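Histidinol-phosphatase (Listeria monocytogenes serotype 4b str. H7858, PDB 6NLR) probably hydrolyses L-histidinol phosphate to L-histidinol and inorganic phosphate in histidine biosynthesis, using a trinuclear metal centre. Local coordinates at residues G150-E153 and Q154-A158; G193-T196 and S197-S200. All blocks are in the same frame, centred on the assembly; numbering follows the deposited sequence.

Contact 1 (G150-E153 and Q154-A158); sequences GGFE and QAQLA
The carbonyls of G151, F152 and E153 accept from the amides of A155, Q156 and L157, an i to i+4 ladder that marks the first turn of helix 152-168, with A155 N to G151 O at 3.0 Å. The next rung, Q156 N to F152 O, measures 2.9 Å. G151 occupies the N-cap position, and G150 before it is the first residue to leave the preceding helix. Both have positive phi, and the Gly-Gly pair makes the bend between helices 138-149 and 152-168. Q154 folds back over this bend: its chain is bent at chi2 (97°), which lays OE1 3.3 Å from G151 CA.

One turn on, the amide of Q156 meets the ring of F152 at its edge, near the ring plane, with NE2 3.6 Å from CE2; ring and amide planes are 53° apart. The other amide atom, OE1, rests 3.3 Å from E153 CA. NE2 is hydrogen-bonded to Q186 OE1, which gives the two ends of the amide distinct surroundings and fixes its rotation. E153 and L157 run side by side in the same direction, OE2 standing 4.0 Å from L157 CD1. E153 CG is anti to the backbone N (chi1 178°) and the chain stays extended, so that its carboxylate oxygen OE2 reaches S200 OG in a probable hydrogen bond.

Two helices border this turn. A155 packs on Y141 and I145 of helix 138-149, while Q156 and L157 meet V203 of helix 201-217, and K206 NZ from that helix is hydrogen-bonded to L157 O.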
ATOM      1  N   GLY A 150      -2.701 -13.388 -19.393  1.00 22.79           N
ATOM      2  CA  GLY A 150      -3.601 -13.571 -20.544  1.00 24.72           C
ATOM      3  C   GLY A 150      -4.611 -12.451 -20.735  1.00 24.11           C
ATOM      4  O   GLY A 150      -5.438 -12.597 -21.600  1.00 26.24           O
ATOM      5  N   GLY A 151      -4.554 -11.372 -19.960  1.00 23.58           N
ATOM      6  CA  GLY A 151      -5.488 -10.244 -20.119  1.00 23.54           C
ATOM      7  C   GLY A 151      -5.740  -9.534 -18.807  1.00 21.63           C
ATOM      8  O   GLY A 151      -5.275 -10.000 -17.755  1.00 20.06           O
ATOM      9  N   PHE A 152      -6.458  -8.426 -18.881  1.00 22.09           N
ATOM     10  CA  PHE A 152      -6.631  -7.513 -17.728  1.00 21.76           C
ATOM     11  C   PHE A 152      -7.346  -8.254 -16.602  1.00 20.79           C
ATOM     12  O   PHE A 152      -6.900  -8.149 -15.442  1.00 21.05           O
ATOM     13  CB  PHE A 152      -7.356  -6.229 -18.126  1.00 23.50           C
ATOM     14  CG  PHE A 152      -7.318  -5.195 -17.032  1.00 23.80           C
ATOM     15  CD1 PHE A 152      -6.234  -4.340 -16.916  1.00 22.95           C
ATOM     16  CD2 PHE A 152      -8.343  -5.116 -16.094  1.00 22.96           C
ATOM     17  CE1 PHE A 152      -6.201  -3.394 -15.899  1.00 24.30           C
ATOM     18  CE2 PHE A 152      -8.313  -4.170 -15.089  1.00 25.33           C
ATOM     19  CZ  PHE A 152      -7.234  -3.326 -14.974  1.00 23.62           C
ATOM     20  N   GLU A 153      -8.392  -9.009 -16.930  1.00 22.71           N
ATOM     21  CA  GLU A 153      -9.192  -9.736 -15.909  1.00 23.28           C
ATOM     22  C   GLU A 153      -8.330 -10.839 -15.268  1.00 22.22           C
ATOM     23  O   GLU A 153      -8.385 -11.027 -14.023  1.00 20.57           O
ATOM     24  CB  GLU A 153     -10.482 -10.307 -16.508  1.00 26.73           C
ATOM     25  CG  GLU A 153     -11.264 -11.074 -15.468  1.00 32.18           C
ATOM     26  CD  GLU A 153     -12.532 -11.771 -15.904  1.00 36.92           C
ATOM     27  OE1 GLU A 153     -12.903 -11.622 -17.083  1.00 42.45           O
ATOM     28  OE2 GLU A 153     -13.162 -12.433 -15.032  1.00 41.00           O
ATOM     29  N   GLN A 154      -7.597 -11.590 -16.087  1.00 21.11           N
ATOM     30  CA  GLN A 154      -6.706 -12.663 -15.570  1.00 22.89           C
ATOM     31  C   GLN A 154      -5.671 -12.037 -14.612  1.00 21.19           C
ATOM     32  O   GLN A 154      -5.368 -12.649 -13.583  1.00 21.80           O
ATOM     33  CB  GLN A 154      -6.058 -13.421 -16.721  1.00 23.76           C
ATOM     34  CG  GLN A 154      -7.041 -14.260 -17.533  1.00 25.77           C
ATOM     35  CD  GLN A 154      -7.520 -13.547 -18.777  1.00 28.04           C
ATOM     36  OE1 GLN A 154      -7.694 -12.338 -18.803  1.00 25.92           O
ATOM     37  NE2 GLN A 154      -7.707 -14.284 -19.857  1.00 33.33           N
ATOM     38  N   ALA A 155      -5.168 -10.840 -14.928  1.00 19.74           N
ATOM     39  CA  ALA A 155      -4.240 -10.076 -14.064  1.00 19.44           C
ATOM     40  C   ALA A 155      -4.935  -9.693 -12.756  1.00 19.75           C
ATOM     41  O   ALA A 155      -4.275  -9.838 -11.691  1.00 20.24           O
ATOM     42  CB  ALA A 155      -3.703  -8.863 -14.778  1.00 19.96           C
ATOM     43  N   GLN A 156      -6.205  -9.253 -12.824  1.00 19.33           N
ATOM     44  CA  GLN A 156      -7.002  -8.897 -11.622  1.00 20.40           C
ATOM     45  C   GLN A 156      -7.054 -10.131 -10.708  1.00 20.33           C
ATOM     46  O   GLN A 156      -6.838 -10.006  -9.480  1.00 18.71           O
ATOM     47  CB  GLN A 156      -8.443  -8.495 -11.953  1.00 21.28           C
ATOM     48  CG  GLN A 156      -8.597  -7.132 -12.584  1.00 22.74           C
ATOM     49  CD  GLN A 156     -10.009  -6.875 -13.053  1.00 26.50           C
ATOM     50  OE1 GLN A 156     -10.617  -7.697 -13.735  1.00 26.08           O
ATOM     51  NE2 GLN A 156     -10.544  -5.720 -12.700  1.00 25.88           N
ATOM     52  N   LEU A 157      -7.361 -11.286 -11.289  1.00 19.64           N
ATOM     53  CA  LEU A 157      -7.597 -12.504 -10.477  1.00 21.02           C
ATOM     54  C   LEU A 157      -6.264 -12.988  -9.884  1.00 21.36           C
ATOM     55  O   LEU A 157      -6.267 -13.428  -8.714  1.00 20.95           O
ATOM     56  CB  LEU A 157      -8.282 -13.563 -11.343  1.00 23.30           C
ATOM     57  CG  LEU A 157      -9.719 -13.217 -11.713  1.00 23.89           C
ATOM     58  CD1 LEU A 157     -10.242 -14.092 -12.827  1.00 27.96           C
ATOM     59  CD2 LEU A 157     -10.584 -13.330 -10.488  1.00 25.01           C
ATOM     60  N   ALA A 158      -5.156 -12.884 -10.628  1.00 19.40           N
ATOM     61  CA  ALA A 158      -3.827 -13.256 -10.083  1.00 19.84           C
ATOM     62  C   ALA A 158      -3.454 -12.298  -8.934  1.00 19.74           C
ATOM     63  O   ALA A 158      -2.945 -12.739  -7.888  1.00 19.30           O
ATOM     64  CB  ALA A 158      -2.812 -13.233 -11.168  1.00 20.27           C
TER

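Contact 2 (G193-T196 and S197-S200); sequences GEDT and SDFS
D195 turns its carboxylate onto S197 so that a single oxygen, OD1, is gripped twice by one residue. The hydroxyl OG of S197 donates to OD1 at 2.6 Å from the syn side, and the backbone N of S197 reaches the same atom from the anti side at 2.9 Å. Neither donor lies exactly in the carboxylate plane; the amide is the further out of it, by 25°. The first torsion of D195 (chi1 61°) sets CG between its own backbone N and carbonyl carbon, which brings OD1 within reach of both S197 N and S197 OG.

Three acids gather beside this turn. The side chains of E194 and D198 approach at about a right angle, yet their carboxylate planes are only 22° apart, with E194 OE1 3.5 Å from D198 OD1. D198 OD1 is also 4.3 Å from D195 OD1. Such like charges would probably raise the tendency of one group to hold a proton.

T196 and F199 instead lie alongside each other. The methyl CG2 of T196 touches CZ of the F199 ring at 3.7 Å, while T196 O stands 4.2 Å above the plane of that ring, over its centre. That carbonyl is also linked to F199 N through a water, which accepts from the amide at 3.2 Å. The hydroxyl OG1 of T196 is hydrogen-bonded to E235 OE2.

The D195 OD1 to S197 N bond, from residue i to i+2, defines an Asx turn. It lies in the loop leading to helix 201-217, where S200 is the N-cap and its OG accepts from V203 N.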
ATOM      1  N   GLY A 193      -8.489   0.169 -21.356  1.00 26.61           N
ATOM      2  CA  GLY A 193      -9.901   0.431 -21.677  1.00 31.25           C
ATOM      3  C   GLY A 193     -10.808  -0.226 -20.649  1.00 29.57           C
ATOM      4  O   GLY A 193     -11.922  -0.659 -21.002  1.00 31.14           O
ATOM      5  N   GLU A 194     -10.337  -0.276 -19.406  1.00 28.96           N
ATOM      6  CA  GLU A 194     -11.032  -0.889 -18.260  1.00 28.34           C
ATOM      7  C   GLU A 194     -11.341   0.208 -17.248  1.00 28.25           C
ATOM      8  O   GLU A 194     -10.643   1.261 -17.238  1.00 25.66           O
ATOM      9  CB  GLU A 194     -10.138  -1.936 -17.597  1.00 31.90           C
ATOM     10  CG  GLU A 194      -9.902  -3.162 -18.455  1.00 33.93           C
ATOM     11  CD  GLU A 194     -11.081  -4.109 -18.578  1.00 40.66           C
ATOM     12  OE1 GLU A 194     -12.138  -3.865 -17.926  1.00 54.19           O
ATOM     13  OE2 GLU A 194     -10.967  -5.050 -19.384  1.00 47.07           O
ATOM     14  N   ASP A 195     -12.369  -0.035 -16.433  1.00 26.23           N
ATOM     15  CA  ASP A 195     -12.784   0.833 -15.304  1.00 26.07           C
ATOM     16  C   ASP A 195     -13.520  -0.072 -14.297  1.00 27.27           C
ATOM     17  O   ASP A 195     -13.621  -1.307 -14.522  1.00 26.16           O
ATOM     18  CB  ASP A 195     -13.558   2.052 -15.826  1.00 26.26           C
ATOM     19  CG  ASP A 195     -14.833   1.712 -16.568  1.00 28.38           C
ATOM     20  OD1 ASP A 195     -15.550   0.799 -16.069  1.00 29.22           O
ATOM     21  OD2 ASP A 195     -15.107   2.334 -17.641  1.00 28.02           O
ATOM     22  N   THR A 196     -13.961   0.483 -13.186  1.00 27.22           N
ATOM     23  CA  THR A 196     -14.494  -0.324 -12.060  1.00 28.39           C
ATOM     24  C   THR A 196     -15.972  -0.593 -12.335  1.00 29.66           C
ATOM     25  O   THR A 196     -16.581  -1.282 -11.495  1.00 30.34           O
ATOM     26  CB  THR A 196     -14.199   0.350 -10.712  1.00 31.50           C
ATOM     27  OG1 THR A 196     -14.740   1.668 -10.723  1.00 30.94           O
ATOM     28  CG2 THR A 196     -12.717   0.403 -10.417  1.00 33.37           C
ATOM     29  N   SER A 197     -16.529  -0.137 -13.460  1.00 25.46           N
ATOM     30  CA  SER A 197     -17.964  -0.307 -13.759  1.00 27.89           C
ATOM     31  C   SER A 197     -18.274  -1.780 -14.071  1.00 29.50           C
ATOM     32  O   SER A 197     -19.463  -2.129 -14.082  1.00 32.98           O
ATOM     33  CB  SER A 197     -18.434   0.619 -14.863  1.00 26.41           C
ATOM     34  OG  SER A 197     -18.059   0.136 -16.140  1.00 23.75           O
ATOM     35  N   ASP A 198     -17.297  -2.613 -14.428  1.00 33.75           N
ATOM     36  CA  ASP A 198     -17.676  -3.914 -15.057  1.00 38.89           C
ATOM     37  C   ASP A 198     -16.793  -5.060 -14.532  1.00 34.74           C
ATOM     38  O   ASP A 198     -16.513  -6.055 -15.287  1.00 36.22           O
ATOM     39  CB  ASP A 198     -17.725  -3.754 -16.581  1.00 48.22           C
ATOM     40  CG  ASP A 198     -16.360  -3.934 -17.216  1.00 53.84           C
ATOM     41  OD1 ASP A 198     -15.370  -3.410 -16.643  1.00 55.60           O
ATOM     42  OD2 ASP A 198     -16.288  -4.655 -18.243  1.00 60.32           O
ATOM     43  N   PHE A 199     -16.447  -5.026 -13.252  1.00 29.14           N
ATOM     44  CA  PHE A 199     -15.858  -6.207 -12.550  1.00 31.83           C
ATOM     45  C   PHE A 199     -16.693  -7.449 -12.881  1.00 29.05           C
ATOM     46  O   PHE A 199     -17.904  -7.408 -12.690  1.00 28.67           O
ATOM     47  CB  PHE A 199     -15.784  -5.997 -11.032  1.00 32.74           C
ATOM     48  CG  PHE A 199     -14.725  -5.038 -10.561  1.00 34.63           C
ATOM     49  CD1 PHE A 199     -13.786  -4.497 -11.433  1.00 39.41           C
ATOM     50  CD2 PHE A 199     -14.658  -4.667  -9.230  1.00 42.74           C
ATOM     51  CE1 PHE A 199     -12.818  -3.600 -10.985  1.00 41.82           C
ATOM     52  CE2 PHE A 199     -13.678  -3.795  -8.780  1.00 42.56           C
ATOM     53  CZ  PHE A 199     -12.771  -3.257  -9.657  1.00 40.04           C
ATOM     54  N   SER A 200     -16.053  -8.508 -13.375  1.00 26.34           N
ATOM     55  CA  SER A 200     -16.703  -9.799 -13.710  1.00 29.78           C
ATOM     56  C   SER A 200     -17.219 -10.450 -12.419  1.00 31.23           C
ATOM     57  O   SER A 200     -16.761 -10.059 -11.306  1.00 25.95           O
ATOM     58  CB  SER A 200     -15.728 -10.721 -14.383  1.00 30.55           C
ATOM     59  OG  SER A 200     -14.767 -11.142 -13.429  1.00 30.52           O
TER
HETATM   60  O   HOH W   1     -18.115  -3.251 -11.147  1.00 36.08           O

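Overall arrangement
Contact 1 and contact 2 lie about 12 Å apart between centres, and their residues touch at three places. The 2.6 Å approach of E153 OE2 to S200 OG ties the first turn of helix 152-168 to the N-cap of helix 201-217. The F152 ring packs on the E194 chain, CD2 to CG 3.4 Å. Q156 NE2 meets F199 CE1 at 3.6 Å. Both contacts are peripheral, centred about 20 and 21 Å from the centre of the chain, and neither includes a metal ligand. H181, a manganese ligand, lies early in the same connection between strand 178-179 and helix 201-217 that carries contact 2.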